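Local structure of putative uncharacterized protein (Leishmania major, 3M3I) at residues E82-H87 against V174-S179; L92-I97 against L146-P151; P126-Y131 against E197-H202; F190-L195 against V205-A210. The protein is of unknown function but has the beta-barrel fold of the cupin superfamily and forms a two-chain assembly. All coordinates share one frame; numbering follows the deposited sequence.

Contact 1: residues E82-H87 against V174-S179; sequences ETWMYH and VSCIVS
Trp84 and Cys176 face each other as a non-hydrogen-bonded pair where two antiparallel strands of the cupin beta barrel, 82-87 and 174-179, lie side by side. The flanking pairs, Thr83 with Ile177 and Met85 with Ser175, carry two backbone hydrogen bonds each. Cys176 CB packs 3.5 Å from Glu82 OE2; SG, placed beside its own backbone N (chi1 -55°), then sits 3.5 Å from the centroid of the Trp84 six-membered ring. This is a sulfur-aromatic contact almost on the ring normal, and a small polarisable thiol fits against the face of a broad indole that Val174 CG2 meets at CE3. His87 ND1 bonds Tyr86 O of the second subunit, while His87 NE2 and Ser175 OG approach to a doubtfully short 2.5 Å, and either could be the donor. Among the residues of the other face, Met85 and Ile177 also pack on their own copies in that subunit, and Met85 bends at chi2 and chi3 to bring CE to Ile177 CD1, 3.4 Å away.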
loop_
_atom_site.group_PDB
_atom_site.type_symbol
_atom_site.label_atom_id
_atom_site.label_comp_id
_atom_site.label_asym_id
_atom_site.label_seq_id
_atom_site.Cartn_x
_atom_site.Cartn_y
_atom_site.Cartn_z
ATOM N N GLU A 82 -10.249 -0.294 -2.191
ATOM C CA GLU A 82 -9.279 0.481 -1.443
ATOM C C GLU A 82 -8.459 -0.423 -0.511
ATOM O O GLU A 82 -9.009 -1.130 0.334
ATOM C CB GLU A 82 -9.987 1.558 -0.645
ATOM C CG GLU A 82 -9.027 2.430 0.137
ATOM C CD GLU A 82 -9.715 3.541 0.892
ATOM O OE1 GLU A 82 -10.781 3.289 1.497
ATOM O OE2 GLU A 82 -9.167 4.657 0.882
ATOM N N THR A 83 -7.141 -0.371 -0.663
ATOM C CA THR A 83 -6.243 -1.253 0.070
ATOM C C THR A 83 -5.573 -0.475 1.198
ATOM O O THR A 83 -5.001 0.587 0.958
ATOM C CB THR A 83 -5.163 -1.878 -0.875
ATOM O OG1 THR A 83 -5.797 -2.692 -1.874
ATOM C CG2 THR A 83 -4.196 -2.723 -0.097
ATOM N N TRP A 84 -5.639 -1.032 2.408
ATOM C CA TRP A 84 -5.152 -0.407 3.643
ATOM C C TRP A 84 -3.896 -1.097 4.187
ATOM O O TRP A 84 -3.963 -2.255 4.529
ATOM C CB TRP A 84 -6.241 -0.520 4.708
ATOM C CG TRP A 84 -7.436 0.276 4.391
ATOM C CD1 TRP A 84 -8.306 0.078 3.363
ATOM C CD2 TRP A 84 -7.914 1.410 5.113
ATOM N NE1 TRP A 84 -9.295 1.025 3.390
ATOM C CE2 TRP A 84 -9.076 1.863 4.452
ATOM C CE3 TRP A 84 -7.466 2.096 6.247
ATOM C CZ2 TRP A 84 -9.797 2.966 4.882
ATOM C CZ3 TRP A 84 -8.188 3.190 6.686
ATOM C CH2 TRP A 84 -9.347 3.618 6.001
ATOM N N MET A 85 -2.785 -0.368 4.317
ATOM C CA MET A 85 -1.494 -0.915 4.765
ATOM C C MET A 85 -1.072 -0.317 6.106
ATOM O O MET A 85 -0.897 0.880 6.185
ATOM C CB MET A 85 -0.388 -0.562 3.770
ATOM C CG MET A 85 -0.110 -1.580 2.697
ATOM S SD MET A 85 -1.123 -1.493 1.223
ATOM C CE MET A 85 -1.261 0.261 0.889
ATOM N N TYR A 86 -0.855 -1.153 7.120
ATOM C CA TYR A 86 -0.429 -0.708 8.441
ATOM C C TYR A 86 1.030 -0.173 8.479
ATOM O O TYR A 86 1.942 -0.812 7.978
ATOM C CB TYR A 86 -0.577 -1.849 9.459
ATOM C CG TYR A 86 0.000 -1.515 10.819
ATOM C CD1 TYR A 86 1.364 -1.694 11.080
ATOM C CD2 TYR A 86 -0.805 -0.991 11.837
ATOM C CE1 TYR A 86 1.906 -1.389 12.323
ATOM C CE2 TYR A 86 -0.267 -0.675 13.098
ATOM C CZ TYR A 86 1.090 -0.870 13.324
ATOM O OH TYR A 86 1.647 -0.550 14.534
ATOM N N HIS A 87 1.221 0.996 9.101
ATOM C CA HIS A 87 2.547 1.620 9.261
ATOM C C HIS A 87 2.961 1.765 10.723
ATOM O O HIS A 87 4.099 1.452 11.070
ATOM C CB HIS A 87 2.572 3.004 8.618
ATOM C CG HIS A 87 2.558 2.983 7.122
ATOM N ND1 HIS A 87 3.290 2.084 6.382
ATOM C CD2 HIS A 87 1.939 3.787 6.227
ATOM C CE1 HIS A 87 3.108 2.319 5.096
ATOM N NE2 HIS A 87 2.293 3.347 4.975
ATOM N N VAL A 174 -1.919 4.643 8.639
ATOM C CA VAL A 174 -1.858 3.698 7.538
ATOM C C VAL A 174 -1.587 4.448 6.241
ATOM O O VAL A 174 -1.536 5.674 6.215
ATOM C CB VAL A 174 -3.197 2.872 7.371
ATOM C CG1 VAL A 174 -3.456 1.983 8.558
ATOM C CG2 VAL A 174 -4.392 3.785 7.120
ATOM N N SER A 175 -1.397 3.684 5.174
ATOM C CA SER A 175 -1.510 4.189 3.824
ATOM C C SER A 175 -2.712 3.519 3.192
ATOM O O SER A 175 -2.982 2.358 3.472
ATOM C CB SER A 175 -0.252 3.886 3.020
ATOM O OG SER A 175 0.831 4.655 3.477
ATOM N N CYS A 176 -3.439 4.270 2.363
ATOM C CA CYS A 176 -4.523 3.729 1.566
ATOM C C CYS A 176 -4.240 3.927 0.080
ATOM O O CYS A 176 -3.755 4.977 -0.334
ATOM C CB CYS A 176 -5.836 4.405 1.926
ATOM S SG CYS A 176 -6.268 4.326 3.658
ATOM N N ILE A 177 -4.557 2.919 -0.726
ATOM C CA ILE A 177 -4.451 3.036 -2.185
ATOM C C ILE A 177 -5.801 2.701 -2.788
ATOM O O ILE A 177 -6.313 1.632 -2.541
ATOM C CB ILE A 177 -3.376 2.080 -2.739
ATOM C CG1 ILE A 177 -2.055 2.297 -2.009
ATOM C CG2 ILE A 177 -3.157 2.276 -4.223
ATOM C CD1 ILE A 177 -1.038 1.248 -2.362
ATOM N N VAL A 178 -6.392 3.626 -3.541
ATOM C CA VAL A 178 -7.620 3.339 -4.273
ATOM C C VAL A 178 -7.265 3.119 -5.735
ATOM O O VAL A 178 -6.534 3.912 -6.310
ATOM C CB VAL A 178 -8.661 4.468 -4.132
ATOM C CG1 VAL A 178 -10.005 4.013 -4.688
ATOM C CG2 VAL A 178 -8.802 4.891 -2.681
ATOM N N SER A 179 -7.735 2.011 -6.309
ATOM C CA SER A 179 -7.461 1.664 -7.716
ATOM C C SER A 179 -8.582 0.839 -8.351
ATOM O O SER A 179 -8.915 -0.246 -7.853
ATOM C CB SER A 179 -6.160 0.886 -7.856
ATOM O OG SER A 179 -6.010 0.392 -9.179
#

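Contact 2: residues L92-I97 against L146-P151; sequences LQLHVI and LQYTVP
The Tyr148 ring, which meets Leu94 and Val96 obliquely, has Val150 CG2 of its own strand at its edge, in the ring plane. Arg106 also reaches this ring in a cation-pi contact. Leu94 CD1 approaches Tyr148 CD2 to 3.7 Å, the closest touch between 92-97 and 146-151, and Val96 CG2 lies 4.3 Å from Tyr148 CE2. Tyr148 stands with CG anti to the backbone N (chi1 175°), which carries the ring across the gap between the strands.

The two strands belong to the opposed sheets of the cupin barrel. Their axes come no nearer than 9.5 Å and run at 31° to each other, too far apart for backbone pairing, and the two segments meet through side chains. Next to the tyrosine, Val96 CG1 meets Val150 CG1 at 4.2 Å, and Leu94 CD1 lies 4.2 Å from Val150 CG2. Val96 and Val150 face each other, two short branched side chains meeting between the sheets, while the longer tyrosine reaches further across. Trp84 continues this core by packing on Leu94 and Val150, and Val134 adds to it beside Tyr148.

With no hydrogen bond between the segments and all four touching residues buried, the contact depends on apolar packing and on keeping these surfaces from water, which probably contributes to holding the two sheets together.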
loop_
_atom_site.group_PDB
_atom_site.type_symbol
_atom_site.label_atom_id
_atom_site.label_comp_id
_atom_site.label_asym_id
_atom_site.label_seq_id
_atom_site.Cartn_x
_atom_site.Cartn_y
_atom_site.Cartn_z
ATOM N N LEU A 92 -5.952 -0.621 13.400
ATOM C CA LEU A 92 -7.080 0.119 12.876
ATOM C C LEU A 92 -8.232 -0.874 12.697
ATOM O O LEU A 92 -8.085 -1.885 11.994
ATOM C CB LEU A 92 -6.691 0.711 11.525
ATOM C CG LEU A 92 -7.463 1.905 10.978
ATOM C CD1 LEU A 92 -6.777 3.198 11.373
ATOM C CD2 LEU A 92 -7.533 1.803 9.474
ATOM N N GLN A 93 -9.365 -0.609 13.336
ATOM C CA GLN A 93 -10.525 -1.459 13.169
ATOM C C GLN A 93 -11.362 -0.938 12.022
ATOM O O GLN A 93 -11.861 0.190 12.062
ATOM C CB GLN A 93 -11.354 -1.539 14.443
ATOM C CG GLN A 93 -12.436 -2.589 14.356
ATOM C CD GLN A 93 -13.234 -2.735 15.624
ATOM O OE1 GLN A 93 -12.716 -2.585 16.720
ATOM N NE2 GLN A 93 -14.504 -3.055 15.477
ATOM N N LEU A 94 -11.480 -1.767 10.993
ATOM C CA LEU A 94 -12.238 -1.461 9.807
ATOM C C LEU A 94 -13.603 -2.104 9.978
ATOM O O LEU A 94 -13.699 -3.280 10.342
ATOM C CB LEU A 94 -11.559 -2.036 8.562
ATOM C CG LEU A 94 -10.496 -1.202 7.869
ATOM C CD1 LEU A 94 -9.730 -2.052 6.870
ATOM C CD2 LEU A 94 -11.182 -0.037 7.163
ATOM N N HIS A 95 -14.644 -1.331 9.710
ATOM C CA HIS A 95 -16.020 -1.786 9.811
ATOM C C HIS A 95 -16.556 -1.855 8.397
ATOM O O HIS A 95 -16.899 -0.822 7.830
ATOM C CB HIS A 95 -16.844 -0.792 10.640
ATOM C CG HIS A 95 -16.319 -0.578 12.028
ATOM N ND1 HIS A 95 -17.042 -0.896 13.157
ATOM C CD2 HIS A 95 -15.144 -0.066 12.465
ATOM C CE1 HIS A 95 -16.334 -0.589 14.228
ATOM N NE2 HIS A 95 -15.175 -0.092 13.833
ATOM N N VAL A 96 -16.639 -3.047 7.829
ATOM C CA VAL A 96 -16.945 -3.211 6.407
ATOM C C VAL A 96 -18.291 -3.914 6.196
ATOM O O VAL A 96 -18.443 -5.076 6.555
ATOM C CB VAL A 96 -15.835 -4.041 5.702
ATOM C CG1 VAL A 96 -16.106 -4.164 4.218
ATOM C CG2 VAL A 96 -14.464 -3.419 5.928
ATOM N N ILE A 97 -19.270 -3.220 5.619
ATOM C CA ILE A 97 -20.499 -3.876 5.189
ATOM C C ILE A 97 -20.363 -4.118 3.685
ATOM O O ILE A 97 -20.283 -3.176 2.917
ATOM C CB ILE A 97 -21.765 -3.040 5.471
ATOM C CG1 ILE A 97 -21.790 -2.529 6.917
ATOM C CG2 ILE A 97 -23.001 -3.878 5.175
ATOM C CD1 ILE A 97 -22.674 -1.305 7.135
ATOM N N LEU A 146 -1.631 -6.934 8.232
ATOM C CA LEU A 146 -0.791 -5.825 7.796
ATOM C C LEU A 146 -1.340 -5.113 6.575
ATOM O O LEU A 146 -1.079 -3.935 6.365
ATOM C CB LEU A 146 0.614 -6.303 7.465
ATOM C CG LEU A 146 1.574 -6.688 8.585
ATOM C CD1 LEU A 146 2.751 -7.378 7.955
ATOM C CD2 LEU A 146 2.024 -5.477 9.426
ATOM N N GLN A 147 -2.098 -5.843 5.768
ATOM C CA GLN A 147 -2.703 -5.326 4.547
ATOM C C GLN A 147 -4.124 -5.889 4.450
ATOM O O GLN A 147 -4.378 -7.004 4.872
ATOM C CB GLN A 147 -1.837 -5.776 3.366
ATOM C CG GLN A 147 -2.270 -5.301 1.999
ATOM C CD GLN A 147 -1.671 -6.119 0.856
ATOM O OE1 GLN A 147 -2.347 -6.399 -0.103
ATOM N NE2 GLN A 147 -0.393 -6.464 0.948
ATOM N N TYR A 148 -5.044 -5.107 3.898
ATOM C CA TYR A 148 -6.415 -5.538 3.652
ATOM C C TYR A 148 -7.084 -4.597 2.654
ATOM O O TYR A 148 -6.825 -3.393 2.659
ATOM C CB TYR A 148 -7.215 -5.580 4.949
ATOM C CG TYR A 148 -8.669 -5.907 4.736
ATOM C CD1 TYR A 148 -9.120 -7.227 4.751
ATOM C CD2 TYR A 148 -9.591 -4.902 4.482
ATOM C CE1 TYR A 148 -10.466 -7.528 4.542
ATOM C CE2 TYR A 148 -10.922 -5.195 4.273
ATOM C CZ TYR A 148 -11.355 -6.502 4.297
ATOM O OH TYR A 148 -12.683 -6.762 4.083
ATOM N N THR A 149 -7.948 -5.165 1.809
ATOM C CA THR A 149 -8.603 -4.464 0.707
ATOM C C THR A 149 -10.116 -4.415 0.892
ATOM O O THR A 149 -10.767 -5.447 0.992
ATOM C CB THR A 149 -8.290 -5.128 -0.650
ATOM O OG1 THR A 149 -6.904 -4.975 -0.938
ATOM C CG2 THR A 149 -9.085 -4.488 -1.779
ATOM N N VAL A 150 -10.664 -3.197 0.920
ATOM C CA VAL A 150 -12.096 -2.981 1.082
ATOM C C VAL A 150 -12.685 -2.997 -0.318
ATOM O O VAL A 150 -12.328 -2.155 -1.126
ATOM C CB VAL A 150 -12.390 -1.635 1.782
ATOM C CG1 VAL A 150 -13.884 -1.421 1.924
ATOM C CG2 VAL A 150 -11.716 -1.594 3.144
ATOM N N PRO A 151 -13.562 -3.969 -0.627
ATOM C CA PRO A 151 -14.003 -4.042 -2.019
ATOM C C PRO A 151 -14.871 -2.846 -2.395
ATOM O O PRO A 151 -15.621 -2.349 -1.556
ATOM C CB PRO A 151 -14.813 -5.341 -2.070
ATOM C CG PRO A 151 -14.370 -6.130 -0.868
ATOM C CD PRO A 151 -14.097 -5.089 0.170
#

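Contact 3: residues P126-Y131 against E197-H202; sequences PKYQVY and ELYPQH
Tyr128 and His202 are joined by the one hydrogen bond between 126-131 and 197-202: His202 NE2 donates a hydrogen bond to Tyr128 O at 2.6 Å, with an N-H...O angle of 159°. The acceptor lies in the imidazole plane, where the ring N-H points, although the donor is tilted from the carbonyl plane. Gln201 CG rests over one face of this ring, and Gln129 O nears its edge at CE1.

The other tight part is aromatic. Tyr128 CB sits over one face of the Tyr199 ring, 4.0 Å from its centroid, in a CH-pi contact, while Leu198 CB occupies the opposite face. The two tyrosine rings meet obliquely, their planes at 46°, with Tyr128 CD2 only 3.3 Å from Tyr199 OH. The buried Tyr128 hydroxyl bonds Gly153 O.

Toward solvent the fit is looser. Exposed Gln201 brings NE2 to 3.6 Å from Tyr128 O without bonding it, and exposed Gln129 turns back to Pro126 O within its own segment. This packing joins the loop leading into strand 130-136 of the cupin barrel to the turn between the C-terminal helices. Because His202 NE2 serves as donor here, the geometry implies a proton on that nitrogen and probably helps to hold the rotation of the ring.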
loop_
_atom_site.group_PDB
_atom_site.type_symbol
_atom_site.label_atom_id
_atom_site.label_comp_id
_atom_site.label_asym_id
_atom_site.label_seq_id
_atom_site.Cartn_x
_atom_site.Cartn_y
_atom_site.Cartn_z
ATOM N N PRO A 126 -30.445 -10.097 -2.140
ATOM C CA PRO A 126 -30.524 -8.922 -1.253
ATOM C C PRO A 126 -29.144 -8.470 -0.782
ATOM O O PRO A 126 -28.382 -9.292 -0.278
ATOM C CB PRO A 126 -31.366 -9.413 -0.064
ATOM C CG PRO A 126 -31.448 -10.896 -0.194
ATOM C CD PRO A 126 -31.225 -11.241 -1.626
ATOM N N LYS A 127 -28.845 -7.178 -0.940
ATOM C CA LYS A 127 -27.479 -6.638 -0.738
ATOM C C LYS A 127 -27.184 -6.201 0.699
ATOM O O LYS A 127 -28.086 -6.096 1.532
ATOM C CB LYS A 127 -27.227 -5.439 -1.660
ATOM C CG LYS A 127 -27.566 -5.658 -3.120
ATOM C CD LYS A 127 -26.770 -6.802 -3.732
ATOM C CE LYS A 127 -26.936 -6.855 -5.244
ATOM N NZ LYS A 127 -26.586 -8.187 -5.792
ATOM N N TYR A 128 -25.902 -5.961 0.965
ATOM C CA TYR A 128 -25.413 -5.413 2.238
ATOM C C TYR A 128 -25.732 -6.240 3.490
ATOM O O TYR A 128 -26.027 -5.696 4.555
ATOM C CB TYR A 128 -25.851 -3.949 2.381
ATOM C CG TYR A 128 -25.180 -3.065 1.345
ATOM C CD1 TYR A 128 -23.842 -2.734 1.456
ATOM C CD2 TYR A 128 -25.870 -2.602 0.239
ATOM C CE1 TYR A 128 -23.220 -1.958 0.514
ATOM C CE2 TYR A 128 -25.246 -1.824 -0.706
ATOM C CZ TYR A 128 -23.919 -1.509 -0.561
ATOM O OH TYR A 128 -23.293 -0.732 -1.497
ATOM N N GLN A 129 -25.609 -7.554 3.368
ATOM C CA GLN A 129 -25.958 -8.455 4.472
ATOM C C GLN A 129 -24.805 -8.829 5.384
ATOM O O GLN A 129 -25.040 -9.157 6.544
ATOM C CB GLN A 129 -26.597 -9.733 3.939
ATOM C CG GLN A 129 -27.919 -9.500 3.259
ATOM C CD GLN A 129 -28.778 -10.711 3.304
ATOM O OE1 GLN A 129 -29.360 -11.030 4.340
ATOM N NE2 GLN A 129 -28.862 -11.419 2.183
ATOM N N VAL A 130 -23.575 -8.775 4.873
ATOM C CA VAL A 130 -22.416 -9.292 5.598
ATOM C C VAL A 130 -21.555 -8.194 6.226
ATOM O O VAL A 130 -20.847 -7.473 5.535
ATOM C CB VAL A 130 -21.547 -10.206 4.690
ATOM C CG1 VAL A 130 -20.292 -10.670 5.417
ATOM C CG2 VAL A 130 -22.354 -11.417 4.235
ATOM N N TYR A 131 -21.607 -8.098 7.552
ATOM C CA TYR A 131 -20.745 -7.196 8.303
ATOM C C TYR A 131 -19.449 -7.919 8.680
ATOM O O TYR A 131 -19.472 -9.038 9.214
ATOM C CB TYR A 131 -21.467 -6.689 9.557
ATOM C CG TYR A 131 -20.620 -5.834 10.481
ATOM C CD1 TYR A 131 -19.786 -4.837 9.989
ATOM C CD2 TYR A 131 -20.673 -6.010 11.851
ATOM C CE1 TYR A 131 -19.015 -4.062 10.835
ATOM C CE2 TYR A 131 -19.907 -5.234 12.701
ATOM C CZ TYR A 131 -19.079 -4.264 12.186
ATOM O OH TYR A 131 -18.327 -3.502 13.045
ATOM N N GLU A 197 -33.080 3.503 7.277
ATOM C CA GLU A 197 -34.189 3.260 6.358
ATOM C C GLU A 197 -33.927 2.070 5.429
ATOM O O GLU A 197 -34.860 1.332 5.110
ATOM C CB GLU A 197 -34.502 4.513 5.537
ATOM C CG GLU A 197 -35.151 5.622 6.352
ATOM C CD GLU A 197 -36.633 5.369 6.641
ATOM O OE1 GLU A 197 -37.404 5.169 5.683
ATOM O OE2 GLU A 197 -37.032 5.380 7.826
ATOM N N LEU A 198 -32.673 1.875 5.009
ATOM C CA LEU A 198 -32.333 0.784 4.088
ATOM C C LEU A 198 -31.805 -0.505 4.756
ATOM O O LEU A 198 -32.216 -1.598 4.362
ATOM C CB LEU A 198 -31.319 1.262 3.041
ATOM C CG LEU A 198 -31.834 2.130 1.898
ATOM C CD1 LEU A 198 -30.778 2.258 0.819
ATOM C CD2 LEU A 198 -33.127 1.568 1.304
ATOM N N TYR A 199 -30.891 -0.385 5.724
ATOM C CA TYR A 199 -30.224 -1.560 6.323
ATOM C C TYR A 199 -30.332 -1.605 7.868
ATOM O O TYR A 199 -29.339 -1.478 8.573
ATOM C CB TYR A 199 -28.747 -1.639 5.848
ATOM C CG TYR A 199 -28.569 -1.267 4.382
ATOM C CD1 TYR A 199 -29.148 -2.026 3.374
ATOM C CD2 TYR A 199 -27.847 -0.133 4.012
ATOM C CE1 TYR A 199 -29.008 -1.667 2.033
ATOM C CE2 TYR A 199 -27.707 0.238 2.678
ATOM C CZ TYR A 199 -28.283 -0.533 1.688
ATOM O OH TYR A 199 -28.138 -0.154 0.365
ATOM N N PRO A 200 -31.547 -1.828 8.400
ATOM C CA PRO A 200 -31.751 -1.811 9.848
ATOM C C PRO A 200 -31.164 -3.025 10.601
ATOM O O PRO A 200 -30.956 -2.954 11.821
ATOM C CB PRO A 200 -33.273 -1.778 9.971
ATOM C CG PRO A 200 -33.754 -2.498 8.777
ATOM C CD PRO A 200 -32.799 -2.136 7.679
ATOM N N GLN A 201 -30.895 -4.120 9.891
ATOM C CA GLN A 201 -30.166 -5.251 10.480
ATOM C C GLN A 201 -28.781 -4.858 11.045
ATOM O O GLN A 201 -28.254 -5.563 11.899
ATOM C CB GLN A 201 -30.013 -6.412 9.479
ATOM C CG GLN A 201 -29.113 -6.135 8.255
ATOM C CD GLN A 201 -29.868 -5.475 7.110
ATOM O OE1 GLN A 201 -30.935 -4.901 7.323
ATOM N NE2 GLN A 201 -29.320 -5.550 5.894
ATOM N N HIS A 202 -28.210 -3.739 10.580
ATOM C CA HIS A 202 -26.895 -3.291 11.044
ATOM C C HIS A 202 -26.965 -2.104 12.007
ATOM O O HIS A 202 -26.018 -1.326 12.082
ATOM C CB HIS A 202 -26.009 -2.923 9.847
ATOM C CG HIS A 202 -25.815 -4.038 8.868
ATOM N ND1 HIS A 202 -25.305 -5.266 9.230
ATOM C CD2 HIS A 202 -26.056 -4.104 7.538
ATOM C CE1 HIS A 202 -25.252 -6.047 8.165
ATOM N NE2 HIS A 202 -25.699 -5.364 7.124
#

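Contact 4: residues F190-L195 against V205-A210; sequences FTQAQL and VIKQMA
Gln192 leaves its helix with CG beside the backbone N (chi1 -74°) and continues extended (chi2 169°), a course that carries the amide to the C-terminal end of helix 203-209; helices 192-198 and 203-209 form the C-terminal pair packed on the cupin barrel. There Gln192 NE2 donates to Ala210 O at 2.9 Å, from above the carbonyl plane. Glutamine is long enough to span the helices and brings an N-H to the carbonyl of Ala210, the first residue to leave helical geometry. On the way, Gln192 CG passes 3.6 Å from Ala210 CB, a methyl small enough to let the chains come close. The Gln192 and Lys207 side chains cross at about a right angle, with Gln192 OE1 3.7 Å from Lys207 CG; Lys207 NZ itself forms a salt bridge with Glu203.

Beside this hydrogen bond the contact is apolar. Leu195 CD1 reaches Ala210 CB at 4.1 Å. Thr191 is the N-cap residue of the first helix. One turn into that helix, Leu195 CB meets Ile206 CD1 at 4.0 Å.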
loop_
_atom_site.group_PDB
_atom_site.type_symbol
_atom_site.label_atom_id
_atom_site.label_comp_id
_atom_site.label_asym_id
_atom_site.label_seq_id
_atom_site.Cartn_x
_atom_site.Cartn_y
_atom_site.Cartn_z
ATOM N N PHE A 190 -22.662 8.896 4.257
ATOM C CA PHE A 190 -23.968 8.490 4.726
ATOM C C PHE A 190 -24.261 9.146 6.075
ATOM O O PHE A 190 -23.358 9.702 6.703
ATOM C CB PHE A 190 -24.034 6.955 4.830
ATOM C CG PHE A 190 -23.794 6.237 3.510
ATOM C CD1 PHE A 190 -22.540 5.754 3.185
ATOM C CD2 PHE A 190 -24.823 6.062 2.600
ATOM C CE1 PHE A 190 -22.316 5.118 1.989
ATOM C CE2 PHE A 190 -24.610 5.414 1.396
ATOM C CZ PHE A 190 -23.360 4.938 1.088
ATOM N N THR A 191 -25.539 9.115 6.467
ATOM C CA THR A 191 -26.017 9.488 7.810
ATOM C C THR A 191 -26.858 8.347 8.391
ATOM O O THR A 191 -27.349 7.491 7.647
ATOM C CB THR A 191 -26.894 10.755 7.782
ATOM O OG1 THR A 191 -28.087 10.515 7.024
ATOM C CG2 THR A 191 -26.125 11.928 7.204
ATOM N N GLN A 192 -27.038 8.328 9.705
ATOM C CA GLN A 192 -27.766 7.232 10.345
ATOM C C GLN A 192 -29.230 7.068 9.899
ATOM O O GLN A 192 -29.668 5.961 9.629
ATOM C CB GLN A 192 -27.727 7.390 11.859
ATOM C CG GLN A 192 -26.390 7.055 12.500
ATOM C CD GLN A 192 -26.351 7.485 13.937
ATOM O OE1 GLN A 192 -27.399 7.621 14.583
ATOM N NE2 GLN A 192 -25.154 7.720 14.448
ATOM N N ALA A 193 -29.981 8.166 9.849
ATOM C CA ALA A 193 -31.419 8.122 9.523
ATOM C C ALA A 193 -31.652 7.689 8.092
ATOM O O ALA A 193 -32.730 7.189 7.751
ATOM C CB ALA A 193 -32.080 9.492 9.755
ATOM N N GLN A 194 -30.651 7.933 7.249
ATOM C CA GLN A 194 -30.663 7.476 5.883
ATOM C C GLN A 194 -30.447 5.958 5.842
ATOM O O GLN A 194 -31.237 5.233 5.215
ATOM C CB GLN A 194 -29.570 8.203 5.111
ATOM C CG GLN A 194 -29.391 7.750 3.665
ATOM C CD GLN A 194 -28.110 8.279 3.075
ATOM O OE1 GLN A 194 -27.222 8.717 3.801
ATOM N NE2 GLN A 194 -28.008 8.254 1.747
ATOM N N LEU A 195 -29.394 5.479 6.508
ATOM C CA LEU A 195 -29.015 4.045 6.450
ATOM C C LEU A 195 -29.996 3.162 7.220
ATOM O O LEU A 195 -30.293 2.051 6.797
ATOM C CB LEU A 195 -27.589 3.818 6.960
ATOM C CG LEU A 195 -26.428 4.419 6.155
ATOM C CD1 LEU A 195 -25.084 4.246 6.880
ATOM C CD2 LEU A 195 -26.347 3.834 4.754
ATOM N N VAL A 205 -23.688 -1.014 14.174
ATOM C CA VAL A 205 -22.601 -0.397 13.399
ATOM C C VAL A 205 -23.067 0.952 12.834
ATOM O O VAL A 205 -22.296 1.912 12.800
ATOM C CB VAL A 205 -22.069 -1.322 12.256
ATOM C CG1 VAL A 205 -23.197 -1.846 11.402
ATOM C CG2 VAL A 205 -21.061 -0.582 11.366
ATOM N N ILE A 206 -24.335 1.038 12.430
ATOM C CA ILE A 206 -24.852 2.283 11.865
ATOM C C ILE A 206 -24.792 3.415 12.905
ATOM O O ILE A 206 -24.198 4.458 12.637
ATOM C CB ILE A 206 -26.271 2.130 11.306
ATOM C CG1 ILE A 206 -26.250 1.277 10.036
ATOM C CG2 ILE A 206 -26.881 3.500 10.980
ATOM C CD1 ILE A 206 -27.630 0.783 9.622
ATOM N N LYS A 207 -25.378 3.194 14.078
ATOM C CA LYS A 207 -25.360 4.194 15.147
ATOM C C LYS A 207 -23.968 4.471 15.726
ATOM O O LYS A 207 -23.734 5.536 16.262
ATOM C CB LYS A 207 -26.343 3.815 16.268
ATOM C CG LYS A 207 -27.802 4.148 15.905
ATOM C CD LYS A 207 -28.779 3.735 16.977
ATOM C CE LYS A 207 -30.189 4.226 16.634
ATOM N NZ LYS A 207 -31.124 4.186 17.809
ATOM N N GLN A 208 -23.054 3.510 15.614
ATOM C CA GLN A 208 -21.670 3.672 16.061
ATOM C C GLN A 208 -20.858 4.432 15.026
ATOM O O GLN A 208 -20.118 5.333 15.386
ATOM C CB GLN A 208 -21.026 2.302 16.325
ATOM C CG GLN A 208 -19.518 2.326 16.727
ATOM C CD GLN A 208 -18.946 0.926 16.958
ATOM O OE1 GLN A 208 -19.677 -0.012 17.318
ATOM N NE2 GLN A 208 -17.641 0.772 16.747
ATOM N N MET A 209 -21.007 4.092 13.743
ATOM C CA MET A 209 -20.086 4.591 12.693
ATOM C C MET A 209 -20.629 5.596 11.684
ATOM O O MET A 209 -19.851 6.124 10.903
ATOM C CB MET A 209 -19.479 3.414 11.921
ATOM C CG MET A 209 -18.649 2.455 12.780
ATOM S SD MET A 209 -17.255 3.254 13.607
ATOM C CE MET A 209 -16.350 3.944 12.217
ATOM N N ALA A 210 -21.932 5.852 11.659
ATOM C CA ALA A 210 -22.485 6.828 10.714
ATOM C C ALA A 210 -22.685 8.168 11.390
ATOM O O ALA A 210 -22.978 8.229 12.590
ATOM C CB ALA A 210 -23.798 6.338 10.128
#

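Overall arrangement
From the N terminus, strand 82-87 opens the loop that contact 1 closes at 174-179, and contact 2 is nested within it: 92-97 follows directly, and 146-151 returns beside 82-87. Contacts 1 and 2 touch, since strand 147-150 pairs with strand 81-87, so the pairing within one sheet continues into the packing between sheets. Contact 3 crosses both, opening at 126-131 and closing at 197-202, beyond the barrel strands. Contact 4 comes in series after contacts 1 and 2 but crosses contact 3, with which it shares helix 192-198. Contacts 3 and 4 thus tie the C-terminal helices to each other and to the sheet of strand 92-98, across the chain's centre from contact 1.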